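Local coordinates for flavin prenyltransferase PAD1, mitochondrial (Aspergillus niger, PDB 6QLG), which probably transfers a dimethylallyl group from dimethylallyl monophosphate to the N5 and C6 atoms of reduced FMN, making the prenylated flavin cofactor of a partner decarboxylase, at residues R40-V45 against S114-G119; A108-G113 against S143-V148. One frame throughout, in Å; residues are numbered along the deposited sequence. Where two conformers were deposited one is given.

In the fold
Residues 108-119 form one continuous run between strands 99-100 and 119-125, and interactions 1 and 2 divide it: its second half meets strand 42-47, its first half meets helix 141-151. The two contacts have centres 10 Å apart and touch through Phe115, whose CE2 lies 3.7 Å from Val110 CG1, and through Val44, whose CG2 lies 3.9 Å from the same Val110 CG1. Interaction 2 lines the ligand site directly, with Ser111, Ser112, Gly113 and Arg144 around dimethylallyl diphosphate and Arg144 also at FMN. Interaction 1 stands further back: the Phe115 side chain is about 8 Å from dimethylallyl diphosphate and about 12 Å from FMN.

Interaction 1. Residues R40-V45 against S114-G119; sequences RRRIVV and SFRADG
Arg42 is sandwiched between Phe115 and Arg116. Its guanidinium lies flat on that of Arg116, centres 3.6 Å apart and planes 6° apart, while the opposite face lies against the Phe115 ring, offset and with the planes 10° apart, Phe115 CZ being 3.6 Å from Arg42 NH1. The like charges of the stacked arginines are probably eased by their acceptors. Arg42 NH1 binds Arg116 O at 3.0 Å, tilted somewhat from both planes, and a water that also takes the Arg116 N-H; Arg42 NE pairs with Glu69. Arg116, bent at chi3 (90°), turns its NH1 back to Arg40 O (3.1 Å), which meets it in the guanidinium plane. From CG to NE Arg42 is extended, and this carries its head out over the 114-119 segment. Asp118 points its side chain at residues 41 and 42: its OD1 packs against Arg41 CB and takes a weak bond from Arg42 N, and its ion pair with Arg41 NE is long, the far end of Arg41 being held by Phe212 O. Between the backbones, Asp118 N donates to Arg42 O (3.0 Å) and Val44 N to Gly119 O (3.0 Å). The loop is thereby led into strand 119-125 beside strand 42-47, neighbours at the middle of the parallel sheet in this 3-2-1-4-5-6, Rossmann-like flavoprotein fold.

Interaction 2. Residues A108-G113 against S143-V148; sequences APVSSG and SRTADV. With DMA (dimethylallyl diphosphate), chain P; FMN (flavin mononucleotide), chain T.
Val148 and Thr145, one helical turn apart, press against the 3-10 turn of residues 109-111 and the residues just after it. Val148 splits its methyls: CG1, anti to the backbone N (chi1 168°), rests 3.5 Å from Gly113 CA, and CG2 lies 3.4 Å from Ser111 O. Thr145 CG2 reaches Val110 O at 3.4 Å, while its hydroxyl, bonded to Leu141 O within the helix, lies alongside Val110 CG2. This close half, methyl groups set against backbone carbonyls and Gly113, seats the loop on helix 141-151 of the flavoprotein fold. The other side of the contact faces the prenyl-transfer site, where Arg144 touches the loop only slackly, its NE 3.8 Å from Ser111 O, and turns to the ligands instead. Its guanidinium has Val148 CG2 over one face and FMN N1 over the other, with NH2 3.3 Å from FMN N1; DMA O1A lies at the guanidinium edge, 3.3 Å from Arg144 NH2. Salt bridges from NH1 to Asp147 OD2 (3.2 Å) and from NH2 to Glu162 of a third subunit help fix its rotation. Facing dimethylallyl diphosphate, Ser112 OG donates to the ester oxygen O1 (2.8 Å) and Gly113 N to O2A; Lys151 also grips the ligand, as do Tyr191 and Gln203 of a second subunit and Arg161 of the third.

Interaction 1. Residues R40-V45 against S114-G119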
loop_
_atom_site.group_PDB
_atom_site.type_symbol
_atom_site.label_atom_id
_atom_site.label_comp_id
_atom_site.label_asym_id
_atom_site.label_seq_id
_atom_site.Cartn_x
_atom_site.Cartn_y
_atom_site.Cartn_z
ATOM N N ARG B 40 4.646 33.654 29.004
ATOM C CA ARG B 40 3.483 33.685 28.131
ATOM C C ARG B 40 3.585 32.606 27.060
ATOM O O ARG B 40 4.678 32.220 26.634
ATOM C CB ARG B 40 3.338 35.056 27.469
ATOM C CG ARG B 40 3.052 36.197 28.437
ATOM C CD ARG B 40 2.380 37.365 27.732
ATOM N NE ARG B 40 3.222 37.935 26.684
ATOM C CZ ARG B 40 2.757 38.567 25.611
ATOM N NH1 ARG B 40 1.451 38.716 25.441
ATOM N NH2 ARG B 40 3.598 39.055 24.708
ATOM N N ARG B 41 2.426 32.118 26.629
ATOM C CA ARG B 41 2.379 31.153 25.541
ATOM C C ARG B 41 2.815 31.806 24.234
ATOM O O ARG B 41 2.470 32.957 23.951
ATOM C CB ARG B 41 0.970 30.578 25.405
ATOM C CG ARG B 41 0.358 30.122 26.722
ATOM C CD ARG B 41 -0.996 29.455 26.515
ATOM N NE ARG B 41 -1.001 28.560 25.359
ATOM C CZ ARG B 41 -2.060 27.862 24.960
ATOM N NH1 ARG B 41 -3.205 27.954 25.624
ATOM N NH2 ARG B 41 -1.976 27.073 23.897
ATOM N N ARG B 42 3.586 31.065 23.442
ATOM C CA ARG B 42 4.081 31.531 22.153
ATOM C C ARG B 42 3.409 30.747 21.036
ATOM O O ARG B 42 3.372 29.512 21.077
ATOM C CB ARG B 42 5.598 31.368 22.047
ATOM C CG ARG B 42 6.417 32.263 22.953
ATOM C CD ARG B 42 7.810 31.682 23.107
ATOM N NE ARG B 42 8.816 32.678 23.455
ATOM C CZ ARG B 42 10.091 32.387 23.698
ATOM N NH1 ARG B 42 10.512 31.130 23.624
ATOM N NH2 ARG B 42 10.946 33.351 24.010
ATOM N N ILE B 43 2.890 31.458 20.039
ATOM C CA ILE B 43 2.297 30.842 18.860
ATOM C C ILE B 43 2.875 31.513 17.624
ATOM O O ILE B 43 2.863 32.745 17.518
ATOM C CB ILE B 43 0.759 30.940 18.866
ATOM C CG1 ILE B 43 0.171 29.992 19.912
ATOM C CG2 ILE B 43 0.195 30.627 17.485
ATOM C CD1 ILE B 43 -1.331 29.828 19.811
ATOM N N VAL B 44 3.393 30.708 16.702
ATOM C CA VAL B 44 3.877 31.217 15.425
ATOM C C VAL B 44 2.693 31.372 14.481
ATOM O O VAL B 44 1.915 30.432 14.280
ATOM C CB VAL B 44 4.942 30.284 14.830
ATOM C CG1 VAL B 44 5.396 30.798 13.472
ATOM C CG2 VAL B 44 6.124 30.146 15.779
ATOM N N VAL B 45 2.549 32.562 13.906
ATOM C CA VAL B 45 1.496 32.859 12.943
ATOM C C VAL B 45 2.163 33.077 11.593
ATOM O O VAL B 45 2.934 34.027 11.416
ATOM C CB VAL B 45 0.668 34.083 13.357
ATOM C CG1 VAL B 45 -0.424 34.352 12.331
ATOM C CG2 VAL B 45 0.076 33.881 14.746
ATOM N N SER B 114 14.964 23.762 19.567
ATOM C CA SER B 114 15.314 24.204 20.911
ATOM C C SER B 114 14.523 25.432 21.339
ATOM O O SER B 114 14.476 25.737 22.535
ATOM C CB SER B 114 16.814 24.497 20.989
ATOM O OG SER B 114 17.176 25.539 20.099
ATOM N N PHE B 115 13.904 26.138 20.396
ATOM C CA PHE B 115 13.112 27.317 20.715
ATOM C C PHE B 115 11.761 26.903 21.283
ATOM O O PHE B 115 11.029 26.122 20.667
ATOM C CB PHE B 115 12.925 28.178 19.466
ATOM C CG PHE B 115 12.123 29.429 19.697
ATOM C CD1 PHE B 115 12.724 30.572 20.200
ATOM C CD2 PHE B 115 10.771 29.465 19.397
ATOM C CE1 PHE B 115 11.988 31.725 20.408
ATOM C CE2 PHE B 115 10.030 30.614 19.605
ATOM C CZ PHE B 115 10.639 31.745 20.110
ATOM N N ARG B 116 11.429 27.433 22.457
ATOM C CA ARG B 116 10.186 27.067 23.121
ATOM C C ARG B 116 8.999 27.719 22.423
ATOM O O ARG B 116 9.008 28.924 22.153
ATOM C CB ARG B 116 10.242 27.473 24.596
ATOM C CG ARG B 116 8.937 28.006 25.173
ATOM C CD ARG B 116 9.115 28.430 26.627
ATOM N NE ARG B 116 9.508 29.832 26.752
ATOM C CZ ARG B 116 8.667 30.858 26.659
ATOM N NH1 ARG B 116 7.376 30.644 26.443
ATOM N NH2 ARG B 116 9.116 32.099 26.785
ATOM N N ALA B 117 7.981 26.914 22.121
ATOM C CA ALA B 117 6.768 27.393 21.471
ATOM C C ALA B 117 5.676 26.350 21.652
ATOM O O ALA B 117 5.957 25.153 21.768
ATOM C CB ALA B 117 6.995 27.676 19.981
ATOM N N ASP B 118 4.427 26.814 21.671
ATOM C CA ASP B 118 3.287 25.936 21.899
ATOM C C ASP B 118 2.587 25.498 20.622
ATOM O O ASP B 118 1.771 24.572 20.673
ATOM C CB ASP B 118 2.268 26.609 22.821
ATOM C CG ASP B 118 2.839 26.915 24.185
ATOM O OD1 ASP B 118 2.579 28.016 24.707
ATOM O OD2 ASP B 118 3.556 26.052 24.732
ATOM N N GLY B 119 2.869 26.127 19.494
ATOM C CA GLY B 119 2.249 25.709 18.256
ATOM C C GLY B 119 2.421 26.742 17.165
ATOM O O GLY B 119 3.035 27.794 17.350
HETATM O O HOH W 1 13.079 29.709 24.003
#

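Interaction 2. Residues A108-G113 against S143-V148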
loop_
_atom_site.group_PDB
_atom_site.type_symbol
_atom_site.label_atom_id
_atom_site.label_comp_id
_atom_site.label_asym_id
_atom_site.label_seq_id
_atom_site.Cartn_x
_atom_site.Cartn_y
_atom_site.Cartn_z
ATOM N N ALA B 108 16.450 32.495 12.136
ATOM C CA ALA B 108 15.529 33.094 13.085
ATOM C C ALA B 108 15.297 32.144 14.260
ATOM O O ALA B 108 15.448 30.925 14.122
ATOM C CB ALA B 108 14.204 33.423 12.400
ATOM N N PRO B 109 14.937 32.676 15.434
ATOM C CA PRO B 109 14.779 31.802 16.611
ATOM C C PRO B 109 13.777 30.675 16.417
ATOM O O PRO B 109 14.024 29.556 16.880
ATOM C CB PRO B 109 14.329 32.778 17.708
ATOM C CG PRO B 109 14.865 34.100 17.278
ATOM C CD PRO B 109 14.791 34.102 15.780
ATOM N N VAL B 110 12.658 30.930 15.731
ATOM C CA VAL B 110 11.611 29.922 15.592
ATOM C C VAL B 110 12.010 28.753 14.702
ATOM O O VAL B 110 11.300 27.741 14.671
ATOM C CB VAL B 110 10.319 30.559 15.040
ATOM C CG1 VAL B 110 9.778 31.596 16.016
ATOM C CG2 VAL B 110 10.575 31.183 13.675
ATOM N N SER B 111 13.120 28.853 13.978
ATOM C CA SER B 111 13.513 27.778 13.076
ATOM C C SER B 111 14.234 26.636 13.780
ATOM O O SER B 111 14.606 25.662 13.115
ATOM C CB SER B 111 14.396 28.329 11.954
ATOM O OG SER B 111 15.653 28.743 12.455
ATOM N N SER B 112 14.440 26.720 15.092
ATOM C CA SER B 112 15.106 25.668 15.849
ATOM C C SER B 112 14.129 24.993 16.801
ATOM O O SER B 112 13.298 25.656 17.430
ATOM C CB SER B 112 16.291 26.228 16.639
ATOM O OG SER B 112 16.981 25.197 17.323
ATOM N N GLY B 113 14.241 23.667 16.905
ATOM C CA GLY B 113 13.439 22.924 17.860
ATOM C C GLY B 113 13.758 23.251 19.301
ATOM O O GLY B 113 12.914 23.041 20.178
ATOM N N SER B 143 7.988 27.093 6.075
ATOM C CA SER B 143 7.986 25.640 5.931
ATOM C C SER B 143 8.966 24.982 6.897
ATOM O O SER B 143 8.689 23.901 7.427
ATOM C CB SER B 143 8.293 25.252 4.483
ATOM O OG SER B 143 9.419 25.950 3.985
ATOM N N ARG B 144 10.110 25.625 7.153
ATOM C CA ARG B 144 11.066 25.067 8.107
ATOM C C ARG B 144 10.494 25.047 9.518
ATOM O O ARG B 144 10.629 24.047 10.233
ATOM C CB ARG B 144 12.375 25.854 8.073
ATOM C CG ARG B 144 13.400 25.424 9.122
ATOM C CD ARG B 144 13.771 23.949 8.994
ATOM N NE ARG B 144 14.742 23.537 10.005
ATOM C CZ ARG B 144 15.040 22.271 10.291
ATOM N NH1 ARG B 144 14.439 21.280 9.647
ATOM N NH2 ARG B 144 15.938 21.995 11.227
ATOM N N THR B 145 9.852 26.139 9.938
ATOM C CA THR B 145 9.283 26.177 11.281
ATOM C C THR B 145 8.176 25.140 11.436
ATOM O O THR B 145 8.081 24.473 12.473
ATOM C CB THR B 145 8.767 27.581 11.599
ATOM O OG1 THR B 145 9.823 28.530 11.405
ATOM C CG2 THR B 145 8.296 27.660 13.043
ATOM N N ALA B 146 7.335 24.980 10.410
ATOM C CA ALA B 146 6.328 23.923 10.444
ATOM C C ALA B 146 6.979 22.547 10.502
ATOM O O ALA B 146 6.541 21.674 11.261
ATOM C CB ALA B 146 5.410 24.027 9.228
ATOM N N ASP B 147 8.026 22.336 9.698
ATOM C CA ASP B 147 8.779 21.086 9.752
ATOM C C ASP B 147 9.303 20.827 11.160
ATOM O O ASP B 147 9.301 19.685 11.636
ATOM C CB ASP B 147 9.930 21.137 8.744
ATOM C CG ASP B 147 10.579 19.784 8.515
ATOM O OD1 ASP B 147 9.929 18.901 7.916
ATOM O OD2 ASP B 147 11.747 19.610 8.924
ATOM N N VAL B 148 9.738 21.885 11.848
ATOM C CA VAL B 148 10.236 21.747 13.212
ATOM C C VAL B 148 9.096 21.446 14.180
ATOM O O VAL B 148 9.236 20.608 15.079
ATOM C CB VAL B 148 11.012 23.013 13.615
ATOM C CG1 VAL B 148 11.278 23.022 15.107
ATOM C CG2 VAL B 148 12.315 23.100 12.836
HETATM C C1 DMA P . 18.676 24.130 14.454
HETATM O O1 DMA P . 17.553 23.578 15.076
HETATM C C2 DMA P . 18.269 25.404 13.721
HETATM C C3 DMA P . 18.996 26.493 13.841
HETATM C C4 DMA P . 18.580 27.763 13.107
HETATM C C5 DMA P . 20.249 26.486 14.712
HETATM P PA DMA P . 17.536 21.949 15.320
HETATM O O1A DMA P . 17.603 21.244 13.985
HETATM O O2A DMA P . 16.268 21.556 16.041
HETATM O O3A DMA P . 18.854 21.534 16.221
HETATM P PB DMA P . 18.791 20.534 17.529
HETATM O O1B DMA P . 18.021 19.290 17.161
HETATM O O2B DMA P . 18.095 21.248 18.664
HETATM O O3B DMA P . 20.188 20.141 17.945
HETATM N N1 FMN T . 18.287 21.980 8.937
HETATM C C2 FMN T . 18.325 20.615 9.127
HETATM O O2 FMN T . 17.538 19.898 8.514
HETATM N N3 FMN T . 19.243 20.063 10.000
HETATM C C4 FMN T . 20.128 20.877 10.687
HETATM O O4 FMN T . 20.954 20.396 11.470
HETATM C C4A FMN T . 20.089 22.253 10.494
HETATM N N5 FMN T . 20.975 23.055 11.178
HETATM C C5A FMN T . 20.944 24.423 10.992
HETATM C C6 FMN T . 21.838 25.239 11.683
HETATM C C7 FMN T . 21.801 26.614 11.489
HETATM C C7M FMN T . 22.756 27.500 12.225
HETATM C C8 FMN T . 20.878 27.175 10.610
HETATM C C8M FMN T . 20.853 28.664 10.414
HETATM C C9 FMN T . 19.987 26.358 9.923
HETATM C C9A FMN T . 20.018 24.983 10.111
HETATM N N10 FMN T . 19.132 24.169 9.422
HETATM C C10 FMN T . 19.165 22.804 9.616
HETATM C "C1'" FMN T . 18.118 24.750 8.476
HETATM C "C2'" FMN T . 18.579 24.691 7.027
HETATM O "O2'" FMN T . 19.718 25.505 6.871
HETATM C "C3'" FMN T . 17.468 25.208 6.122
HETATM O "O3'" FMN T . 16.436 24.252 6.009
HETATM C "C4'" FMN T . 17.993 25.520 4.726
HETATM O "O4'" FMN T . 16.914 25.898 3.902
HETATM C "C5'" FMN T . 18.659 24.312 4.073
HETATM O "O5'" FMN T . 19.090 24.701 2.784
HETATM P P FMN T . 20.180 23.862 1.943
HETATM O O1P FMN T . 20.046 24.209 0.476
HETATM O O2P FMN T . 21.557 24.225 2.446
HETATM O O3P FMN T . 19.930 22.379 2.120
#